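Local coordinates for chromosome-partitioning protein Spo0J (Thermus thermophilus HB27, PDB 1VZ0) that binds the centromere-like DNA site parS, probably acting in chromosome partitioning, and stimulates the ATPase activity of its partner Soj, at residues Ala43-Leu47 and Arg79-Ala83; Glu123-Tyr127 and Lys146-Val151; Arg156-Leu160 and Ala178-Leu182. All coordinates share one frame; numbering follows the deposited sequence.

Contact 1 of 3, residues Ala43-Leu47 and Arg79-Ala83; sequences AEESL and RRYRA
The guanidinium of Arg79 is the flat group that carries the contact, and it meets helix 38-57 by its edge: the carbonyl oxygen of Ala43 lies at the edge, close to the plane, with Ser46 CA also at the edge, while Ser46 OG and the backbone N of Leu47 sit obliquely to the group. The bond from Arg79 NH2 to Ala43 O measures 3.2 Å and is nearly straight at 172°. Ala43 O also takes the routine helical bond from Leu47 N, and the two donors reach it from opposite faces of the carbonyl plane. A hydrogen bond from Arg79 NH1 to Ser46 OG is short at 2.6 Å but weak, because it is bent to 123°. A turn in the arginine chain at chi3 (68°) swings the guanidinium across to the neighbouring helix, where Arg79 NH2 comes 3.8 Å from Leu47 CB. With CG anti to the backbone N, the Leu47 branch reaches across to Ala83, its CD2 methyl packing 3.9 Å from Ala83 CB. Ala83 also rests on Leu50, Ala51 and Ile54 of helix 38-57. The segment axes are 11.1 Å apart within the ParB N-terminal domain, so side chains span the gap, one of them ending on a backbone carbonyl. The strongest partner of Arg79 belongs to another chain: its NE forms a salt bridge with Glu166 of the second subunit. One guanidinium therefore ties a helix carbonyl to a carboxylate of the second subunit in the crystal assembly, and the positive charge is probably balanced mainly by that glutamate, with the Ala43 carbonyl dipole adding to it.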
loop_
_atom_site.group_PDB
_atom_site.type_symbol
_atom_site.label_atom_id
_atom_site.label_comp_id
_atom_site.label_asym_id
_atom_site.label_seq_id
_atom_site.Cartn_x
_atom_site.Cartn_y
_atom_site.Cartn_z
ATOM N N ALA C 43 9.755 -1.135 4.526
ATOM C CA ALA C 43 9.590 -2.484 3.998
ATOM C C ALA C 43 10.870 -3.298 4.218
ATOM O O ALA C 43 10.806 -4.459 4.602
ATOM C CB ALA C 43 9.240 -2.427 2.509
ATOM N N GLU C 44 12.025 -2.676 3.993
ATOM C CA GLU C 44 13.312 -3.350 4.173
ATOM C C GLU C 44 13.559 -3.675 5.639
ATOM O O GLU C 44 14.049 -4.758 5.964
ATOM C CB GLU C 44 14.466 -2.477 3.665
ATOM C CG GLU C 44 14.284 -1.975 2.242
ATOM C CD GLU C 44 15.454 -1.142 1.747
ATOM O OE1 GLU C 44 15.950 -0.276 2.503
ATOM O OE2 GLU C 44 15.868 -1.346 0.587
ATOM N N GLU C 45 13.225 -2.730 6.515
ATOM C CA GLU C 45 13.418 -2.922 7.945
ATOM C C GLU C 45 12.587 -4.096 8.438
ATOM O O GLU C 45 13.104 -4.996 9.099
ATOM C CB GLU C 45 13.025 -1.662 8.717
ATOM C CG GLU C 45 13.886 -0.440 8.427
ATOM C CD GLU C 45 13.461 0.780 9.234
ATOM O OE1 GLU C 45 14.032 1.872 9.016
ATOM O OE2 GLU C 45 12.558 0.646 10.088
ATOM N N SER C 46 11.300 -4.099 8.106
ATOM C CA SER C 46 10.428 -5.178 8.552
ATOM C C SER C 46 10.789 -6.520 7.915
ATOM O O SER C 46 10.633 -7.568 8.540
ATOM C CB SER C 46 8.956 -4.835 8.285
ATOM O OG SER C 46 8.679 -4.700 6.907
ATOM N N LEU C 47 11.280 -6.484 6.679
ATOM C CA LEU C 47 11.689 -7.699 5.979
ATOM C C LEU C 47 12.838 -8.307 6.784
ATOM O O LEU C 47 12.866 -9.511 7.052
ATOM C CB LEU C 47 12.191 -7.357 4.573
ATOM C CG LEU C 47 12.207 -8.434 3.479
ATOM C CD1 LEU C 47 13.184 -8.006 2.394
ATOM C CD2 LEU C 47 12.615 -9.783 4.044
ATOM N N ARG C 79 6.926 -12.317 0.924
ATOM C CA ARG C 79 7.767 -11.811 2.012
ATOM C C ARG C 79 8.270 -12.924 2.915
ATOM O O ARG C 79 9.420 -12.913 3.364
ATOM C CB ARG C 79 7.018 -10.753 2.830
ATOM C CG ARG C 79 7.227 -9.352 2.259
ATOM C CD ARG C 79 6.424 -8.274 2.974
ATOM N NE ARG C 79 6.862 -8.010 4.345
ATOM C CZ ARG C 79 7.875 -7.218 4.692
ATOM N NH1 ARG C 79 8.165 -7.062 5.976
ATOM N NH2 ARG C 79 8.595 -6.580 3.775
ATOM N N ARG C 80 7.399 -13.888 3.175
ATOM C CA ARG C 80 7.757 -15.026 3.997
ATOM C C ARG C 80 8.932 -15.708 3.282
ATOM O O ARG C 80 9.958 -16.030 3.887
ATOM C CB ARG C 80 6.560 -15.980 4.089
ATOM C CG ARG C 80 6.259 -16.480 5.488
ATOM C CD ARG C 80 5.105 -15.747 6.147
ATOM N NE ARG C 80 3.805 -16.199 5.659
ATOM C CZ ARG C 80 2.639 -15.889 6.225
ATOM N NH1 ARG C 80 2.593 -15.121 7.309
ATOM N NH2 ARG C 80 1.510 -16.347 5.702
ATOM N N TYR C 81 8.775 -15.886 1.974
ATOM C CA TYR C 81 9.771 -16.537 1.127
ATOM C C TYR C 81 11.114 -15.813 1.126
ATOM O O TYR C 81 12.163 -16.430 1.324
ATOM C CB TYR C 81 9.219 -16.638 -0.299
ATOM C CG TYR C 81 10.209 -17.054 -1.367
ATOM C CD1 TYR C 81 10.641 -18.377 -1.480
ATOM C CD2 TYR C 81 10.690 -16.126 -2.290
ATOM C CE1 TYR C 81 11.523 -18.764 -2.487
ATOM C CE2 TYR C 81 11.570 -16.501 -3.296
ATOM C CZ TYR C 81 11.981 -17.822 -3.393
ATOM O OH TYR C 81 12.828 -18.212 -4.408
ATOM N N ARG C 82 11.082 -14.504 0.911
ATOM C CA ARG C 82 12.310 -13.725 0.874
ATOM C C ARG C 82 12.987 -13.588 2.227
ATOM O O ARG C 82 14.207 -13.455 2.303
ATOM C CB ARG C 82 12.030 -12.354 0.258
ATOM C CG ARG C 82 11.513 -12.495 -1.154
ATOM C CD ARG C 82 11.607 -11.234 -1.968
ATOM N NE ARG C 82 11.180 -11.512 -3.337
ATOM C CZ ARG C 82 11.858 -12.258 -4.209
ATOM N NH1 ARG C 82 11.370 -12.455 -5.425
ATOM N NH2 ARG C 82 13.029 -12.788 -3.883
ATOM N N ALA C 83 12.202 -13.628 3.298
ATOM C CA ALA C 83 12.777 -13.530 4.630
ATOM C C ALA C 83 13.490 -14.846 4.941
ATOM O O ALA C 83 14.515 -14.862 5.619
ATOM C CB ALA C 83 11.689 -13.257 5.662
#

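Contact 2 of 3, residues Glu123-Tyr127 and Lys146-Val151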
loop_
_atom_site.group_PDB
_atom_site.type_symbol
_atom_site.label_atom_id
_atom_site.label_comp_id
_atom_site.label_asym_id
_atom_site.label_seq_id
_atom_site.Cartn_x
_atom_site.Cartn_y
_atom_site.Cartn_z
ATOM N N GLU C 123 -7.955 -1.789 -5.247
ATOM C CA GLU C 123 -9.024 -2.738 -5.028
ATOM C C GLU C 123 -9.789 -2.898 -6.337
ATOM O O GLU C 123 -10.047 -4.012 -6.777
ATOM C CB GLU C 123 -9.967 -2.237 -3.941
ATOM C CG GLU C 123 -11.048 -3.228 -3.576
ATOM C CD GLU C 123 -12.121 -2.620 -2.684
ATOM O OE1 GLU C 123 -13.098 -3.330 -2.367
ATOM O OE2 GLU C 123 -11.988 -1.434 -2.303
ATOM N N ALA C 124 -10.141 -1.770 -6.953
ATOM C CA ALA C 124 -10.876 -1.777 -8.208
ATOM C C ALA C 124 -10.086 -2.442 -9.338
ATOM O O ALA C 124 -10.644 -3.222 -10.097
ATOM C CB ALA C 124 -11.261 -0.350 -8.601
ATOM N N ARG C 125 -8.792 -2.145 -9.448
ATOM C CA ARG C 125 -7.979 -2.744 -10.507
ATOM C C ARG C 125 -7.923 -4.262 -10.354
ATOM O O ARG C 125 -7.896 -4.998 -11.349
ATOM C CB ARG C 125 -6.554 -2.170 -10.506
ATOM C CG ARG C 125 -6.468 -0.685 -10.816
ATOM C CD ARG C 125 -5.016 -0.210 -10.846
ATOM N NE ARG C 125 -4.933 1.245 -10.917
ATOM C CZ ARG C 125 -5.277 1.970 -11.976
ATOM N NH1 ARG C 125 -5.174 3.291 -11.930
ATOM N NH2 ARG C 125 -5.709 1.381 -13.084
ATOM N N GLY C 126 -7.896 -4.717 -9.104
ATOM C CA GLY C 126 -7.860 -6.141 -8.829
ATOM C C GLY C 126 -9.135 -6.812 -9.303
ATOM O O GLY C 126 -9.090 -7.821 -10.007
ATOM N N TYR C 127 -10.279 -6.250 -8.929
ATOM C CA TYR C 127 -11.563 -6.817 -9.335
ATOM C C TYR C 127 -11.637 -6.862 -10.854
ATOM O O TYR C 127 -12.042 -7.868 -11.434
ATOM C CB TYR C 127 -12.721 -5.973 -8.801
ATOM C CG TYR C 127 -12.835 -5.950 -7.295
ATOM C CD1 TYR C 127 -13.659 -5.021 -6.664
ATOM C CD2 TYR C 127 -12.117 -6.847 -6.500
ATOM C CE1 TYR C 127 -13.765 -4.974 -5.282
ATOM C CE2 TYR C 127 -12.215 -6.815 -5.112
ATOM C CZ TYR C 127 -13.037 -5.873 -4.510
ATOM O OH TYR C 127 -13.100 -5.797 -3.140
ATOM N N LYS C 146 -17.080 -10.097 -0.057
ATOM C CA LYS C 146 -17.749 -8.801 -0.073
ATOM C C LYS C 146 -19.002 -8.866 -0.936
ATOM O O LYS C 146 -19.167 -9.793 -1.729
ATOM C CB LYS C 146 -16.792 -7.724 -0.595
ATOM C CG LYS C 146 -15.551 -7.575 0.270
ATOM C CD LYS C 146 -14.629 -6.483 -0.212
ATOM C CE LYS C 146 -13.392 -6.406 0.669
ATOM N NZ LYS C 146 -12.491 -5.281 0.286
ATOM N N ALA C 147 -19.888 -7.888 -0.774
ATOM C CA ALA C 147 -21.127 -7.856 -1.542
ATOM C C ALA C 147 -20.863 -7.527 -3.006
ATOM O O ALA C 147 -19.901 -6.831 -3.331
ATOM C CB ALA C 147 -22.076 -6.837 -0.943
ATOM N N ARG C 148 -21.720 -8.033 -3.887
ATOM C CA ARG C 148 -21.568 -7.776 -5.309
ATOM C C ARG C 148 -21.592 -6.269 -5.568
ATOM O O ARG C 148 -20.879 -5.767 -6.437
ATOM C CB ARG C 148 -22.691 -8.448 -6.106
ATOM C CG ARG C 148 -22.517 -8.290 -7.607
ATOM C CD ARG C 148 -23.761 -8.646 -8.390
ATOM N NE ARG C 148 -23.586 -8.313 -9.801
ATOM C CZ ARG C 148 -24.520 -8.452 -10.737
ATOM N NH1 ARG C 148 -24.252 -8.118 -11.993
ATOM N NH2 ARG C 148 -25.719 -8.925 -10.420
ATOM N N SER C 149 -22.413 -5.555 -4.804
ATOM C CA SER C 149 -22.529 -4.110 -4.955
ATOM C C SER C 149 -21.214 -3.421 -4.602
ATOM O O SER C 149 -20.867 -2.400 -5.194
ATOM C CB SER C 149 -23.652 -3.568 -4.067
ATOM O OG SER C 149 -23.348 -3.755 -2.697
ATOM N N THR C 150 -20.486 -3.971 -3.638
ATOM C CA THR C 150 -19.207 -3.391 -3.251
ATOM C C THR C 150 -18.222 -3.482 -4.414
ATOM O O THR C 150 -17.452 -2.554 -4.663
ATOM C CB THR C 150 -18.601 -4.113 -2.034
ATOM O OG1 THR C 150 -19.425 -3.889 -0.886
ATOM C CG2 THR C 150 -17.202 -3.592 -1.742
ATOM N N VAL C 151 -18.255 -4.604 -5.124
ATOM C CA VAL C 151 -17.376 -4.817 -6.268
ATOM C C VAL C 151 -17.748 -3.904 -7.430
ATOM O O VAL C 151 -16.874 -3.300 -8.057
ATOM C CB VAL C 151 -17.443 -6.280 -6.750
ATOM C CG1 VAL C 151 -16.630 -6.457 -8.027
ATOM C CG2 VAL C 151 -16.924 -7.190 -5.664
#
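Helix 120-132 packs against the start of helix 148-156, the second helix of the inferred helix-turn-helix motif, with Tyr127 CA and Val151 CA 6.9 Å apart and Ala147 in the N-cap position. Tyr127 carries most of the apolar contact. Its CG lies beside the backbone N and anti to the carbonyl carbon (chi1 -65°), which aims the ring at the incoming helix. Both methyls of Val151 lie on one face of the ring, CG2 over it in a CH-pi contact, 4.2 Å from the ring centroid, and CG1 near the rim, 3.6 Å from Tyr127 CD1. On the opposite face, toward the rim, lies the carbonyl oxygen of Glu123, one helical turn back. Val140 of helix 137-144, together with Ala154 and Leu155, also touches Tyr127, so the ring is buried among all three helices. The polar end of the contact gathers around Glu123, whose extended side chain runs against that of Lys146 from the opposite direction. Lys146, itself fully extended, crosses the tyrosine at about a right angle, bringing its CD to 3.4 Å from Tyr127 OH. The carboxylate links the tyrosine to the turn that precedes the second motif helix through two bonds. Glu123 OE1 takes both polar groups: a weak bond of 2.6 Å from Tyr127 OH and a long, weak salt bridge of 3.3 Å from Lys146 NZ.

Contact 3 of 3, residues Arg156-Leu160 and Ala178-Leu182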
loop_
_atom_site.group_PDB
_atom_site.type_symbol
_atom_site.label_atom_id
_atom_site.label_comp_id
_atom_site.label_asym_id
_atom_site.label_seq_id
_atom_site.Cartn_x
_atom_site.Cartn_y
_atom_site.Cartn_z
ATOM N N ARG C 156 -16.468 1.154 -10.743
ATOM C CA ARG C 156 -16.858 2.457 -11.276
ATOM C C ARG C 156 -15.732 3.485 -11.167
ATOM O O ARG C 156 -15.624 4.381 -12.001
ATOM C CB ARG C 156 -18.104 2.985 -10.553
ATOM C CG ARG C 156 -19.402 2.360 -11.031
ATOM C CD ARG C 156 -20.578 2.715 -10.112
ATOM N NE ARG C 156 -20.828 4.153 -10.003
ATOM C CZ ARG C 156 -21.104 4.955 -11.030
ATOM N NH1 ARG C 156 -21.324 6.248 -10.825
ATOM N NH2 ARG C 156 -21.150 4.470 -12.268
ATOM N N LEU C 157 -14.900 3.362 -10.137
ATOM C CA LEU C 157 -13.801 4.308 -9.955
ATOM C C LEU C 157 -12.881 4.347 -11.167
ATOM O O LEU C 157 -12.308 5.383 -11.479
ATOM C CB LEU C 157 -12.967 3.948 -8.715
ATOM C CG LEU C 157 -13.649 4.062 -7.356
ATOM C CD1 LEU C 157 -12.765 3.437 -6.296
ATOM C CD2 LEU C 157 -13.931 5.527 -7.045
ATOM N N LEU C 158 -12.746 3.214 -11.851
ATOM C CA LEU C 158 -11.866 3.136 -13.006
ATOM C C LEU C 158 -12.240 4.000 -14.204
ATOM O O LEU C 158 -11.486 4.065 -15.169
ATOM C CB LEU C 158 -11.699 1.681 -13.447
ATOM C CG LEU C 158 -11.056 0.804 -12.367
ATOM C CD1 LEU C 158 -10.872 -0.598 -12.896
ATOM C CD2 LEU C 158 -9.717 1.392 -11.943
ATOM N N GLN C 159 -13.388 4.664 -14.171
ATOM C CA GLN C 159 -13.710 5.520 -15.294
ATOM C C GLN C 159 -13.335 6.958 -14.988
ATOM O O GLN C 159 -13.603 7.864 -15.775
ATOM C CB GLN C 159 -15.183 5.394 -15.680
ATOM C CG GLN C 159 -16.169 5.467 -14.560
ATOM C CD GLN C 159 -17.533 4.937 -14.974
ATOM O OE1 GLN C 159 -17.667 3.767 -15.336
ATOM N NE2 GLN C 159 -18.549 5.797 -14.926
ATOM N N LEU C 160 -12.689 7.163 -13.842
ATOM C CA LEU C 160 -12.260 8.504 -13.453
ATOM C C LEU C 160 -10.918 8.814 -14.120
ATOM O O LEU C 160 -10.151 7.914 -14.446
ATOM C CB LEU C 160 -12.118 8.612 -11.921
ATOM C CG LEU C 160 -13.386 8.705 -11.050
ATOM C CD1 LEU C 160 -13.003 8.702 -9.568
ATOM C CD2 LEU C 160 -14.149 9.989 -11.370
ATOM N N ALA C 178 -14.797 11.042 -5.044
ATOM C CA ALA C 178 -14.643 10.335 -6.293
ATOM C C ALA C 178 -16.026 9.990 -6.854
ATOM O O ALA C 178 -16.294 10.192 -8.045
ATOM C CB ALA C 178 -13.797 9.064 -6.070
ATOM N N ARG C 179 -16.909 9.485 -5.997
ATOM C CA ARG C 179 -18.257 9.150 -6.448
ATOM C C ARG C 179 -18.977 10.394 -6.945
ATOM O O ARG C 179 -19.755 10.314 -7.898
ATOM C CB ARG C 179 -19.081 8.511 -5.329
ATOM C CG ARG C 179 -18.512 7.213 -4.812
ATOM C CD ARG C 179 -19.471 6.524 -3.864
ATOM N NE ARG C 179 -18.739 5.617 -2.992
ATOM C CZ ARG C 179 -18.294 5.940 -1.782
ATOM N NH1 ARG C 179 -17.622 5.051 -1.069
ATOM N NH2 ARG C 179 -18.549 7.130 -1.270
ATOM N N ALA C 180 -18.737 11.534 -6.296
ATOM C CA ALA C 180 -19.376 12.776 -6.717
ATOM C C ALA C 180 -18.849 13.169 -8.101
ATOM O O ALA C 180 -19.611 13.607 -8.958
ATOM C CB ALA C 180 -19.112 13.907 -5.696
ATOM N N LEU C 181 -17.545 13.009 -8.314
ATOM C CA LEU C 181 -16.944 13.347 -9.604
ATOM C C LEU C 181 -17.502 12.458 -10.715
ATOM O O LEU C 181 -17.576 12.883 -11.855
ATOM C CB LEU C 181 -15.408 13.224 -9.547
ATOM C CG LEU C 181 -14.673 14.251 -8.672
ATOM C CD1 LEU C 181 -13.184 13.929 -8.645
ATOM C CD2 LEU C 181 -14.894 15.669 -9.201
ATOM N N LEU C 182 -17.892 11.232 -10.374
ATOM C CA LEU C 182 -18.457 10.308 -11.356
ATOM C C LEU C 182 -19.827 10.766 -11.807
ATOM O O LEU C 182 -20.301 10.317 -12.842
ATOM C CB LEU C 182 -18.584 8.882 -10.790
ATOM C CG LEU C 182 -17.284 8.063 -10.718
ATOM C CD1 LEU C 182 -17.545 6.725 -10.046
ATOM C CD2 LEU C 182 -16.725 7.857 -12.135
HETATM O O HOH W 1 -21.133 8.042 -8.328
#
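Leu182 drives into the bend formed by residues 156-160; one side of it is tightly packed, the other open to water. On the tight side, Leu160 crosses it at about a right angle, and the two CD2 methyls, Leu160 CD2 and Leu182 CD2, are only 3.4 Å apart, closer than carbons usually pack. The other methyl of Leu160, CD1, turns to Ala178 one helical turn earlier and lies 3.6 Å from its CB. That same Ala178 CB receives Leu157 CD2 at 3.7 Å, so two leucines from the bend close on one small side chain. Leu160 CD2 further reaches Leu181 CB, and Leu181 in turn packs on Leu193 and Ile196 of helix 189-199. In Leu160, CG set beside the backbone N (chi1 -75°) sends both methyls across to the helix.

The outer side is built differently, from the exposed side chains of Arg156 and Gln159. The Gln159 chain crosses Leu182 at about a right angle, with Gln159 NE2 3.9 Å from Leu182 CD2, so that this methyl belongs to both sides. Arg156 bends at chi3 (59°) and lays its guanidinium across Leu182, whose CD1 stands 3.7 Å above the guanidinium plane, toward the rim of the group. The contact there is to the face, leaving the edge for a polar partner: a water in the guanidinium plane accepts from Arg156 NH1 at 3.1 Å and donates to Arg179 O at 2.7 Å. This single water bridges the bend to the backbone of helix 175-183. Leu158 points away from this helix, packing instead on helix 120-132. The bend thus places apolar side chains on two neighbours at once, a junction between the end of the inferred helix-turn-helix motif and the following helices of the all-helical ParB DNA-binding domain.

Contacts 2 and 3 are neighbours within the ParB HTH domain, with centres 14 Å apart. They touch through Leu158, whose CD1 lies 3.8 Å from Ala124 O and whose CD2 is 4.0 Å from Arg125 CG, so helix 120-132 touches the start of helix 148-156 through contact 2 and the bend just after it through Leu158. Contact 1 stands apart in the ParB N-terminal domain, its centre 28 Å from that of contact 2 and 35 Å from that of contact 3, across the chain's centre. The second subunit brings the two regions together: Ser46 of contact 1 packs on Arg125 of that other chain. Bound cobalt ions lie about 8 Å from the side chains of Glu123 and Ala178.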